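Local coordinates for ATP-dependent Clp protease proteolytic subunit (Listeria monocytogenes, PDB 4JCQ), which probably cleaves peptide bonds in misfolded proteins as the serine-protease subunit of the ATP-dependent Clp machinery, working inside a chamber built from stacked heptameric rings, at residues D20-L25 / D51-F56; K40-L45 / D72-I77; T80-G85 / N104-P109; T111-H116 / Y176-E181. All coordinates share one frame; numbering follows the deposited sequence.

Contact 1 (D20-L25 / D51-F56); sequences DTRTVL and DPITIF
Thr23, Val24 and Leu25 pair with Thr54, Ile55 and Phe56 as adjacent parallel strands, their axes 4.7 Å apart at closest. The tight part is this ladder. Val24 is held through both its N and its O: the N donates to Thr54 O (2.9 Å), and the O accepts from Phe56 N. One step earlier Thr54 N reaches Arg22 O at 3.0 Å, with an N-H...O angle of 167°. On the face carrying Thr23, Leu25 and Phe56, Thr23 CG2 meets the rim of the Phe56 ring in its plane, 3.6 Å from CD1. That methyl stands anti to the backbone N, whereas OG1 turns away from the ring. Leu25 lies alongside Phe56, CD2 to CB 3.7 Å. On the other face Val24 CB packs on Ile55 CG1, and Val24 CG2 touches Ile53 CG2 more distantly.

Looseness is confined to the exposed side chains of Asp51 and Pro52, on the solvent side. Arg22 nevertheless clamps their carbonyls. With positive phi after helix 14-20, it bends its chain at chi2 and chi3 to bring the guanidinium edge there: Arg22 NH1 to Asp51 O is 2.7 Å, while NE to Pro52 O is weak at 3.4 Å. NH2 bonds Leu45 O of helix 32-48. The Asp51 carboxylate forms no salt bridge here; its OD1 remains 5.0 Å from Arg22 NE.

The contact joins the two strands of the beta-alpha-beta unit 23-27, 32-48, 53-59. Leu45 of the connecting helix covers Val24 and Ile53, strand 81-86 flanks Ile55, and Leu43 and Met73 of a neighbouring subunit pack on Thr23 and Phe56.

Contact 2 (K40-L45 / D72-I77); sequences KQLLLL and DMIKFI
Leu42 points at Met73 and Ile74 of helix 64-76 and at Ile77, just past its end, and the interactions between the segments are apolar throughout. The first group is built on the two branches of Leu42. CD1 addresses the helical residues, lying 4.0 Å from Ile74 CG1 and 4.2 Å from Met73 CB. CD2 goes to Ile77 CD1, also at 4.0 Å, and the two side chains cross at about a right angle. Ile77 holds CG1 between its backbone N and carbonyl carbon (chi1 60°), an arrangement that lets CD1 lie against both CB and CD2 of Leu42.

The second group is a methionine methyl against a leucine. Met73 folds at chi2 (-58°) and chi3, curling its end so that CE, rather than the sulfur, touches Leu43 at CG and CD2, the latter at 3.9 Å. Leu43 starts out to one side, but its end comes closer to the facing helix.

Backbone hydrogen bonding stays within each helix: Leu44 N binds Lys40 O at 2.9 Å, and Phe76 N binds Asp72 O at 2.8 Å. The segment axes run only 4° from parallel, with a closest approach of 10.3 Å, so buried side chains bridge the separation through van der Waals contact.

Helices 32-48 and 64-76 lie next to each other against the parallel sheet: Leu45 and Ile77 rest on Ile53, and Ile74 rests on Ile55. Asp72 OD1 accepts a hydrogen bond from Asn110 N of a neighbouring subunit.

Contact 3 (T80-G85 / N104-P109); sequences TVKVVG and NRFSLP
Asn104 spreads its side chain over Thr80 and the first residues of strand 81-86: its CB lies 4.0 Å from Lys82 CG, and ND2 approaches the methyl CG2 of Thr80 at 3.4 Å. A water joins the two segments here, accepting from Asn104 ND2 and donating to Val81 O at 2.8 Å.

Beyond this end the strands run parallel, with four bonds alternating in direction. Val83 uses both its N, to Asn104 O, and its O, from Phe106 N at 2.8 Å. Gly85 does likewise with Phe106 O and Leu108 N; the Gly85 N donor sits 33° out of the Phe106 carbonyl plane.

On the face of Val84 and Phe106, Val84 CG1, anti to its backbone N, reaches Leu108 CD1 at 3.7 Å, while CG2 touches Phe106 CB. The Phe106 ring turns an edge to Val83 O. On the opposite face Val83 CG2 packs along Arg105 CG at 3.8 Å.

The aliphatic base of Arg105 thus joins the sheet packing while its guanidinium bonds to the carbonyls of Ala100, Ala150, Gly177 and Ile178. The ladder satisfies the backbone between apolar side chains, and the four carbonyls probably stabilise the buried Arg105 charge.

Contact 4 (T111-H116 / Y176-E181); sequences TRYMIH and YGIVNE
Strand 111-114 leads into the active-site segment ending at His116, a predicted catalytic residue, and it packs here on the turn that follows helix 170-176. Tyr113 presents one ring face to Val179. Val179 CG2 makes a CH-pi contact, 3.9 Å from the centroid of the Tyr113 ring and 30° off the normal; its displacement favours the phenol end, where Val179 CG2 to Tyr113 CZ is 3.5 Å. Ile178 passes Tyr113 in the opposite direction, bringing Ile178 CG2 within 3.9 Å of Tyr113 CD1.

Two steps along, Ile115 divides its branches between two partners. CG2 touches Ile178 CD1 at 3.7 Å, and CD1 meets Tyr176 obliquely, 3.5 Å from OH. Its CG1 stands between the backbone N and carbonyl carbon (chi1 72°), carrying CD1 outward to the tyrosine. Ile178 touches both Tyr113 of the strand and Ile115 just after it, one methyl to each.

The phenol hydroxyls have polar partners beyond the interface: Tyr113 OH bonds with Ser107 OG, and Tyr176 OH with Asp161 OD2. Their rings can therefore belong to an apolar interface while the oxygens remain hydrogen-bonded. Gly177, with phi 100°, ends helix 170-176 in a Schellman motif, after which Ile178 and Val179 pack on Tyr113 and Ile115.

Helix 92-97 adds Ile94 against Tyr113 and Ile115, and Tyr97 against Ile178 and Val179. Helix 155-162 borders Ile115 and Tyr176, and strand 88-90 pairs with strand 111-114.

In the fold
Contacts 1 and 3 belong to one parallel sheet: strands 53-59 and 81-86 are neighbours, with Ile55 O 2.7 Å from Val84 N, and the contact centres lie about 11 Å apart. Contact 2 supplies the helices packed on that sheet; Ile53 CD1 is 3.8 Å from Leu45 CB, and Ile74 CG2 is 3.8 Å from Val81 CB. Contact 3 passes directly to contact 4, where Gly85 CA lies 3.5 Å from Tyr113 OH. Contact 4 alone includes a predicted active-site residue, His116, whose backbone O is hydrogen-bonded to OG of the predicted nucleophile Ser91; the side chains of Ile115 and Ser91 are about 7 Å apart. Contact 2 is centred about 23 Å from contact 4.

Contact 1 (D20-L25 / D51-F56)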
# COMPACT_ATOMS: atom_id res chain seq x y z
N ASP H 20 10.17 -4.47 -24.41
CA ASP H 20 10.73 -4.51 -25.76
C ASP H 20 12.13 -3.90 -25.86
O ASP H 20 12.89 -4.24 -26.76
CB ASP H 20 9.79 -3.83 -26.76
CG ASP H 20 8.53 -4.64 -27.04
OD1 ASP H 20 8.56 -5.88 -26.91
OD2 ASP H 20 7.50 -4.03 -27.40
N THR H 21 12.45 -2.99 -24.94
CA THR H 21 13.78 -2.36 -24.90
C THR H 21 14.85 -3.33 -24.39
O THR H 21 16.05 -3.09 -24.59
CB THR H 21 13.79 -1.09 -24.02
OG1 THR H 21 13.54 -1.45 -22.65
CG2 THR H 21 12.75 -0.09 -24.48
N ARG H 22 14.41 -4.42 -23.77
CA ARG H 22 15.27 -5.42 -23.12
C ARG H 22 16.34 -4.75 -22.24
O ARG H 22 17.54 -4.99 -22.38
CB ARG H 22 15.90 -6.41 -24.13
CG ARG H 22 15.19 -6.51 -25.47
CD ARG H 22 14.93 -7.93 -25.97
NE ARG H 22 15.86 -8.95 -25.50
CZ ARG H 22 15.49 -10.08 -24.89
NH1 ARG H 22 16.40 -10.96 -24.50
NH2 ARG H 22 14.20 -10.33 -24.68
N THR H 23 15.86 -3.89 -21.34
CA THR H 23 16.72 -3.13 -20.44
C THR H 23 16.36 -3.43 -18.98
O THR H 23 15.18 -3.51 -18.62
CB THR H 23 16.61 -1.61 -20.70
OG1 THR H 23 16.96 -1.34 -22.07
CG2 THR H 23 17.53 -0.82 -19.80
N VAL H 24 17.39 -3.63 -18.16
CA VAL H 24 17.22 -3.88 -16.74
C VAL H 24 18.00 -2.81 -15.96
O VAL H 24 19.16 -2.53 -16.28
CB VAL H 24 17.70 -5.29 -16.34
CG1 VAL H 24 17.60 -5.51 -14.83
CG2 VAL H 24 16.90 -6.36 -17.07
N LEU H 25 17.35 -2.21 -14.97
CA LEU H 25 18.02 -1.23 -14.13
C LEU H 25 18.34 -1.83 -12.77
O LEU H 25 17.47 -2.37 -12.09
CB LEU H 25 17.15 0.03 -13.96
CG LEU H 25 16.65 0.77 -15.21
CD1 LEU H 25 15.93 2.04 -14.80
CD2 LEU H 25 17.78 1.10 -16.18
N ASP H 51 17.72 -12.29 -27.99
CA ASP H 51 18.29 -10.96 -28.24
C ASP H 51 19.04 -10.42 -27.01
O ASP H 51 18.69 -10.76 -25.88
CB ASP H 51 17.18 -9.98 -28.65
CG ASP H 51 16.68 -10.22 -30.07
OD1 ASP H 51 15.66 -9.60 -30.44
OD2 ASP H 51 17.29 -11.03 -30.81
N PRO H 52 20.08 -9.60 -27.24
CA PRO H 52 20.89 -9.05 -26.14
C PRO H 52 20.09 -8.25 -25.12
O PRO H 52 19.03 -7.69 -25.44
CB PRO H 52 21.88 -8.13 -26.87
CG PRO H 52 22.00 -8.72 -28.23
CD PRO H 52 20.62 -9.22 -28.56
N ILE H 53 20.60 -8.21 -23.89
CA ILE H 53 19.99 -7.45 -22.80
C ILE H 53 20.99 -6.40 -22.30
O ILE H 53 22.18 -6.69 -22.17
CB ILE H 53 19.56 -8.38 -21.63
CG1 ILE H 53 18.50 -9.38 -22.10
CG2 ILE H 53 19.04 -7.57 -20.44
CD1 ILE H 53 18.29 -10.55 -21.16
N THR H 54 20.50 -5.19 -22.05
CA THR H 54 21.33 -4.11 -21.51
C THR H 54 20.98 -3.86 -20.05
O THR H 54 19.81 -3.68 -19.71
CB THR H 54 21.18 -2.81 -22.33
OG1 THR H 54 21.40 -3.09 -23.72
CG2 THR H 54 22.18 -1.75 -21.87
N ILE H 55 21.99 -3.85 -19.19
CA ILE H 55 21.80 -3.56 -17.77
C ILE H 55 22.53 -2.27 -17.40
O ILE H 55 23.74 -2.16 -17.59
CB ILE H 55 22.29 -4.72 -16.87
CG1 ILE H 55 21.57 -6.03 -17.22
CG2 ILE H 55 22.08 -4.37 -15.40
CD1 ILE H 55 22.00 -7.22 -16.39
N PHE H 56 21.78 -1.30 -16.88
CA PHE H 56 22.36 -0.08 -16.31
C PHE H 56 22.53 -0.27 -14.81
O PHE H 56 21.57 -0.58 -14.10
CB PHE H 56 21.47 1.14 -16.59
CG PHE H 56 21.43 1.55 -18.04
CD1 PHE H 56 20.51 0.97 -18.92
CD2 PHE H 56 22.30 2.52 -18.53
CE1 PHE H 56 20.47 1.35 -20.25
CE2 PHE H 56 22.26 2.89 -19.87
CZ PHE H 56 21.34 2.31 -20.73

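Contact 2 (K40-L45 / D72-I77)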
# COMPACT_ATOMS: atom_id res chain seq x y z
N LYS H 40 13.84 -12.29 -11.94
CA LYS H 40 12.56 -12.38 -12.64
C LYS H 40 12.60 -11.68 -14.00
O LYS H 40 12.11 -12.22 -14.99
CB LYS H 40 11.42 -11.83 -11.79
CG LYS H 40 10.93 -12.80 -10.73
CD LYS H 40 9.85 -12.19 -9.86
CE LYS H 40 9.41 -13.16 -8.77
NZ LYS H 40 8.37 -12.56 -7.88
N GLN H 41 13.19 -10.48 -14.04
CA GLN H 41 13.31 -9.71 -15.27
C GLN H 41 14.19 -10.42 -16.30
O GLN H 41 13.83 -10.49 -17.48
CB GLN H 41 13.86 -8.31 -15.00
CG GLN H 41 12.89 -7.38 -14.29
CD GLN H 41 13.49 -6.02 -14.02
OE1 GLN H 41 13.82 -5.28 -14.95
NE2 GLN H 41 13.65 -5.68 -12.74
N LEU H 42 15.32 -10.95 -15.85
CA LEU H 42 16.26 -11.66 -16.73
C LEU H 42 15.67 -12.95 -17.29
O LEU H 42 15.86 -13.26 -18.47
CB LEU H 42 17.58 -11.95 -16.01
CG LEU H 42 18.50 -10.77 -15.67
CD1 LEU H 42 19.71 -11.25 -14.88
CD2 LEU H 42 18.94 -10.00 -16.91
N LEU H 43 14.94 -13.69 -16.45
CA LEU H 43 14.28 -14.93 -16.88
C LEU H 43 13.13 -14.65 -17.85
O LEU H 43 12.92 -15.40 -18.80
CB LEU H 43 13.79 -15.73 -15.67
CG LEU H 43 14.85 -16.42 -14.80
CD1 LEU H 43 14.27 -16.81 -13.45
CD2 LEU H 43 15.44 -17.64 -15.51
N LEU H 44 12.40 -13.57 -17.59
CA LEU H 44 11.30 -13.14 -18.46
C LEU H 44 11.82 -12.74 -19.84
O LEU H 44 11.27 -13.16 -20.86
CB LEU H 44 10.51 -12.00 -17.80
CG LEU H 44 9.20 -11.43 -18.36
CD1 LEU H 44 9.45 -10.24 -19.27
CD2 LEU H 44 8.33 -12.48 -19.06
N LEU H 45 12.89 -11.94 -19.87
CA LEU H 45 13.50 -11.49 -21.12
C LEU H 45 14.11 -12.65 -21.92
O LEU H 45 14.04 -12.67 -23.15
CB LEU H 45 14.55 -10.40 -20.87
CG LEU H 45 14.04 -9.02 -20.43
CD1 LEU H 45 15.19 -8.17 -19.93
CD2 LEU H 45 13.30 -8.31 -21.56
N ASP H 72 25.72 -14.58 -11.24
CA ASP H 72 25.56 -15.91 -11.83
C ASP H 72 24.36 -16.02 -12.77
O ASP H 72 24.42 -16.73 -13.77
CB ASP H 72 25.48 -16.98 -10.74
CG ASP H 72 26.84 -17.29 -10.12
OD1 ASP H 72 26.90 -18.15 -9.22
OD2 ASP H 72 27.85 -16.67 -10.52
N MET H 73 23.28 -15.30 -12.46
CA MET H 73 22.10 -15.28 -13.32
C MET H 73 22.39 -14.62 -14.67
O MET H 73 21.87 -15.05 -15.71
CB MET H 73 20.91 -14.59 -12.64
CG MET H 73 20.22 -15.42 -11.56
SD MET H 73 19.57 -17.02 -12.10
CE MET H 73 18.52 -16.54 -13.47
N ILE H 74 23.22 -13.57 -14.65
CA ILE H 74 23.68 -12.90 -15.87
C ILE H 74 24.42 -13.88 -16.78
O ILE H 74 24.17 -13.92 -17.99
CB ILE H 74 24.55 -11.67 -15.54
CG1 ILE H 74 23.68 -10.51 -15.05
CG2 ILE H 74 25.37 -11.23 -16.75
CD1 ILE H 74 24.44 -9.40 -14.35
N LYS H 75 25.31 -14.68 -16.20
CA LYS H 75 26.07 -15.69 -16.95
C LYS H 75 25.22 -16.91 -17.32
O LYS H 75 25.49 -17.56 -18.33
CB LYS H 75 27.31 -16.12 -16.17
CG LYS H 75 28.41 -15.07 -16.12
CD LYS H 75 29.74 -15.69 -15.72
CE LYS H 75 30.87 -14.68 -15.86
NZ LYS H 75 32.21 -15.31 -15.67
N PHE H 76 24.20 -17.20 -16.52
CA PHE H 76 23.35 -18.38 -16.70
C PHE H 76 22.44 -18.29 -17.93
O PHE H 76 22.35 -19.25 -18.70
CB PHE H 76 22.53 -18.66 -15.44
CG PHE H 76 21.61 -19.84 -15.55
CD1 PHE H 76 22.11 -21.14 -15.45
CD2 PHE H 76 20.24 -19.66 -15.74
CE1 PHE H 76 21.26 -22.23 -15.55
CE2 PHE H 76 19.39 -20.75 -15.84
CZ PHE H 76 19.90 -22.04 -15.74
N ILE H 77 21.78 -17.15 -18.09
CA ILE H 77 20.81 -16.97 -19.18
C ILE H 77 21.48 -16.98 -20.55
O ILE H 77 22.66 -16.64 -20.68
CB ILE H 77 19.96 -15.69 -18.99
CG1 ILE H 77 20.84 -14.43 -18.95
CG2 ILE H 77 19.09 -15.81 -17.75
CD1 ILE H 77 20.08 -13.12 -19.06

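Contact 3 (T80-G85 / N104-P109)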
# COMPACT_ATOMS: atom_id res chain seq x y z
N THR H 80 23.05 -12.57 -24.56
CA THR H 80 24.26 -11.82 -24.24
C THR H 80 23.89 -10.58 -23.44
O THR H 80 22.98 -9.84 -23.81
CB THR H 80 25.02 -11.42 -25.52
OG1 THR H 80 25.40 -12.59 -26.24
CG2 THR H 80 26.28 -10.62 -25.19
N VAL H 81 24.59 -10.36 -22.33
CA VAL H 81 24.31 -9.24 -21.45
C VAL H 81 25.37 -8.15 -21.59
O VAL H 81 26.56 -8.40 -21.42
CB VAL H 81 24.18 -9.69 -19.97
CG1 VAL H 81 24.06 -8.49 -19.04
CG2 VAL H 81 22.98 -10.61 -19.80
N LYS H 82 24.91 -6.94 -21.90
CA LYS H 82 25.76 -5.75 -21.90
C LYS H 82 25.51 -4.97 -20.62
O LYS H 82 24.36 -4.82 -20.19
CB LYS H 82 25.47 -4.87 -23.11
CG LYS H 82 25.87 -5.47 -24.45
CD LYS H 82 25.45 -4.56 -25.60
CE LYS H 82 26.04 -5.01 -26.92
NZ LYS H 82 25.50 -6.32 -27.38
N VAL H 83 26.58 -4.46 -20.01
CA VAL H 83 26.44 -3.64 -18.80
C VAL H 83 26.90 -2.21 -19.04
O VAL H 83 27.89 -1.96 -19.74
CB VAL H 83 27.15 -4.25 -17.57
CG1 VAL H 83 26.47 -5.54 -17.14
CG2 VAL H 83 28.63 -4.48 -17.84
N VAL H 84 26.16 -1.26 -18.47
CA VAL H 84 26.51 0.15 -18.54
C VAL H 84 26.58 0.71 -17.12
O VAL H 84 25.55 0.85 -16.45
CB VAL H 84 25.50 0.97 -19.38
CG1 VAL H 84 25.95 2.42 -19.48
CG2 VAL H 84 25.35 0.38 -20.78
N GLY H 85 27.79 1.03 -16.67
CA GLY H 85 27.98 1.64 -15.36
C GLY H 85 27.57 3.10 -15.40
O GLY H 85 27.85 3.80 -16.37
N ASN H 104 31.69 -6.28 -23.61
CA ASN H 104 30.31 -5.85 -23.36
C ASN H 104 30.17 -4.97 -22.12
O ASN H 104 29.06 -4.75 -21.63
CB ASN H 104 29.38 -7.06 -23.27
CG ASN H 104 29.33 -7.86 -24.56
OD1 ASN H 104 29.30 -7.30 -25.65
ND2 ASN H 104 29.30 -9.18 -24.43
N ARG H 105 31.30 -4.46 -21.61
CA ARG H 105 31.30 -3.63 -20.41
C ARG H 105 31.53 -2.16 -20.73
O ARG H 105 32.63 -1.75 -21.13
CB ARG H 105 32.32 -4.14 -19.38
CG ARG H 105 32.07 -5.58 -18.94
CD ARG H 105 32.65 -5.89 -17.57
NE ARG H 105 34.11 -5.80 -17.54
CZ ARG H 105 34.93 -6.85 -17.63
NH1 ARG H 105 34.45 -8.08 -17.76
NH2 ARG H 105 36.24 -6.66 -17.59
N PHE H 106 30.47 -1.37 -20.56
CA PHE H 106 30.47 0.04 -20.93
C PHE H 106 30.32 0.94 -19.71
O PHE H 106 29.93 0.48 -18.63
CB PHE H 106 29.33 0.34 -21.92
CG PHE H 106 29.41 -0.46 -23.19
CD1 PHE H 106 28.83 -1.72 -23.27
CD2 PHE H 106 30.04 0.06 -24.32
CE1 PHE H 106 28.89 -2.46 -24.45
CE2 PHE H 106 30.11 -0.67 -25.50
CZ PHE H 106 29.53 -1.93 -25.56
N SER H 107 30.63 2.22 -19.88
CA SER H 107 30.40 3.21 -18.84
C SER H 107 29.94 4.55 -19.40
O SER H 107 30.44 5.01 -20.43
CB SER H 107 31.65 3.42 -17.99
OG SER H 107 31.37 4.27 -16.89
N LEU H 108 28.98 5.16 -18.71
CA LEU H 108 28.65 6.56 -18.92
C LEU H 108 29.76 7.41 -18.29
O LEU H 108 30.43 6.95 -17.36
CB LEU H 108 27.26 6.87 -18.34
CG LEU H 108 26.03 6.80 -19.27
CD1 LEU H 108 26.21 5.93 -20.51
CD2 LEU H 108 24.78 6.41 -18.50
N PRO H 109 29.97 8.64 -18.79
CA PRO H 109 31.15 9.44 -18.39
C PRO H 109 31.24 9.78 -16.90
O PRO H 109 32.32 9.73 -16.32
CB PRO H 109 31.01 10.72 -19.22
CG PRO H 109 30.14 10.34 -20.37
CD PRO H 109 29.17 9.35 -19.80
O HOH W 1 28.70 -10.16 -21.94

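Contact 4 (T111-H116 / Y176-E181)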
# COMPACT_ATOMS: atom_id res chain seq x y z
N THR H 111 30.86 8.52 -13.81
CA THR H 111 30.79 7.30 -13.01
C THR H 111 32.13 7.07 -12.33
O THR H 111 33.18 7.29 -12.93
CB THR H 111 30.46 6.07 -13.89
OG1 THR H 111 29.37 6.38 -14.77
CG2 THR H 111 30.08 4.86 -13.04
N ARG H 112 32.08 6.65 -11.07
CA ARG H 112 33.28 6.20 -10.37
C ARG H 112 33.14 4.74 -9.92
O ARG H 112 32.03 4.25 -9.72
CB ARG H 112 33.62 7.12 -9.19
CG ARG H 112 32.45 7.52 -8.31
CD ARG H 112 32.92 8.33 -7.11
NE ARG H 112 31.83 8.69 -6.22
CZ ARG H 112 31.97 9.01 -4.93
NH1 ARG H 112 30.91 9.32 -4.20
NH2 ARG H 112 33.18 9.00 -4.38
N TYR H 113 34.28 4.07 -9.79
CA TYR H 113 34.33 2.63 -9.53
C TYR H 113 35.21 2.32 -8.32
O TYR H 113 36.25 2.95 -8.13
CB TYR H 113 34.89 1.89 -10.76
CG TYR H 113 33.97 1.94 -11.97
CD1 TYR H 113 33.16 0.86 -12.30
CD2 TYR H 113 33.89 3.08 -12.77
CE1 TYR H 113 32.31 0.90 -13.39
CE2 TYR H 113 33.04 3.14 -13.86
CZ TYR H 113 32.25 2.05 -14.16
OH TYR H 113 31.40 2.10 -15.24
N MET H 114 34.78 1.36 -7.51
CA MET H 114 35.57 0.91 -6.36
C MET H 114 35.42 -0.59 -6.16
O MET H 114 34.31 -1.09 -6.00
CB MET H 114 35.16 1.66 -5.08
CG MET H 114 36.00 1.29 -3.86
SD MET H 114 35.62 2.27 -2.40
CE MET H 114 34.00 1.65 -1.96
N ILE H 115 36.54 -1.32 -6.18
CA ILE H 115 36.48 -2.78 -6.05
C ILE H 115 36.57 -3.29 -4.61
O ILE H 115 36.51 -4.50 -4.39
CB ILE H 115 37.50 -3.51 -6.97
CG1 ILE H 115 38.93 -3.35 -6.46
CG2 ILE H 115 37.35 -3.07 -8.42
CD1 ILE H 115 39.87 -4.41 -6.98
N HIS H 116 36.70 -2.38 -3.65
CA HIS H 116 36.68 -2.74 -2.23
C HIS H 116 35.56 -3.68 -1.92
O HIS H 116 34.42 -3.46 -2.35
CB HIS H 116 36.52 -1.49 -1.36
CG HIS H 116 36.34 -1.80 0.11
ND1 HIS H 116 35.14 -1.79 0.71
CD2 HIS H 116 37.27 -2.15 1.09
CE1 HIS H 116 35.28 -2.11 2.02
NE2 HIS H 116 36.59 -2.33 2.25
N TYR H 176 42.27 -0.05 -15.63
CA TYR H 176 42.31 -1.17 -14.69
C TYR H 176 41.78 -2.47 -15.31
O TYR H 176 42.12 -3.56 -14.85
CB TYR H 176 41.48 -0.82 -13.45
CG TYR H 176 41.85 -1.60 -12.20
CD1 TYR H 176 42.87 -1.17 -11.36
CD2 TYR H 176 41.15 -2.76 -11.86
CE1 TYR H 176 43.20 -1.88 -10.21
CE2 TYR H 176 41.47 -3.47 -10.71
CZ TYR H 176 42.50 -3.03 -9.90
OH TYR H 176 42.82 -3.73 -8.76
N GLY H 177 40.97 -2.34 -16.35
CA GLY H 177 40.37 -3.49 -17.02
C GLY H 177 38.93 -3.78 -16.60
O GLY H 177 38.37 -4.81 -16.96
N ILE H 178 38.34 -2.86 -15.84
CA ILE H 178 36.94 -2.97 -15.42
C ILE H 178 36.03 -2.52 -16.57
O ILE H 178 35.17 -3.28 -17.03
CB ILE H 178 36.65 -2.14 -14.15
CG1 ILE H 178 37.50 -2.63 -12.98
CG2 ILE H 178 35.17 -2.19 -13.79
CD1 ILE H 178 37.65 -1.62 -11.86
N VAL H 179 36.23 -1.29 -17.02
CA VAL H 179 35.46 -0.71 -18.13
C VAL H 179 36.22 -0.94 -19.44
O VAL H 179 37.43 -0.73 -19.50
CB VAL H 179 35.23 0.80 -17.91
CG1 VAL H 179 34.51 1.42 -19.10
CG2 VAL H 179 34.46 1.05 -16.63
N ASN H 180 35.50 -1.37 -20.47
CA ASN H 180 36.10 -1.54 -21.79
C ASN H 180 35.97 -0.30 -22.66
O ASN H 180 36.92 0.09 -23.34
CB ASN H 180 35.50 -2.75 -22.52
CG ASN H 180 36.34 -3.20 -23.70
OD1 ASN H 180 35.85 -3.27 -24.83
ND2 ASN H 180 37.60 -3.51 -23.45
N GLU H 181 34.79 0.32 -22.62
CA GLU H 181 34.49 1.46 -23.48
C GLU H 181 33.65 2.51 -22.75
O GLU H 181 32.64 2.19 -22.12
CB GLU H 181 33.76 0.98 -24.74
CG GLU H 181 33.68 2.01 -25.86
CD GLU H 181 33.02 1.46 -27.12
OE1 GLU H 181 32.56 2.28 -27.95
OE2 GLU H 181 32.96 0.23 -27.29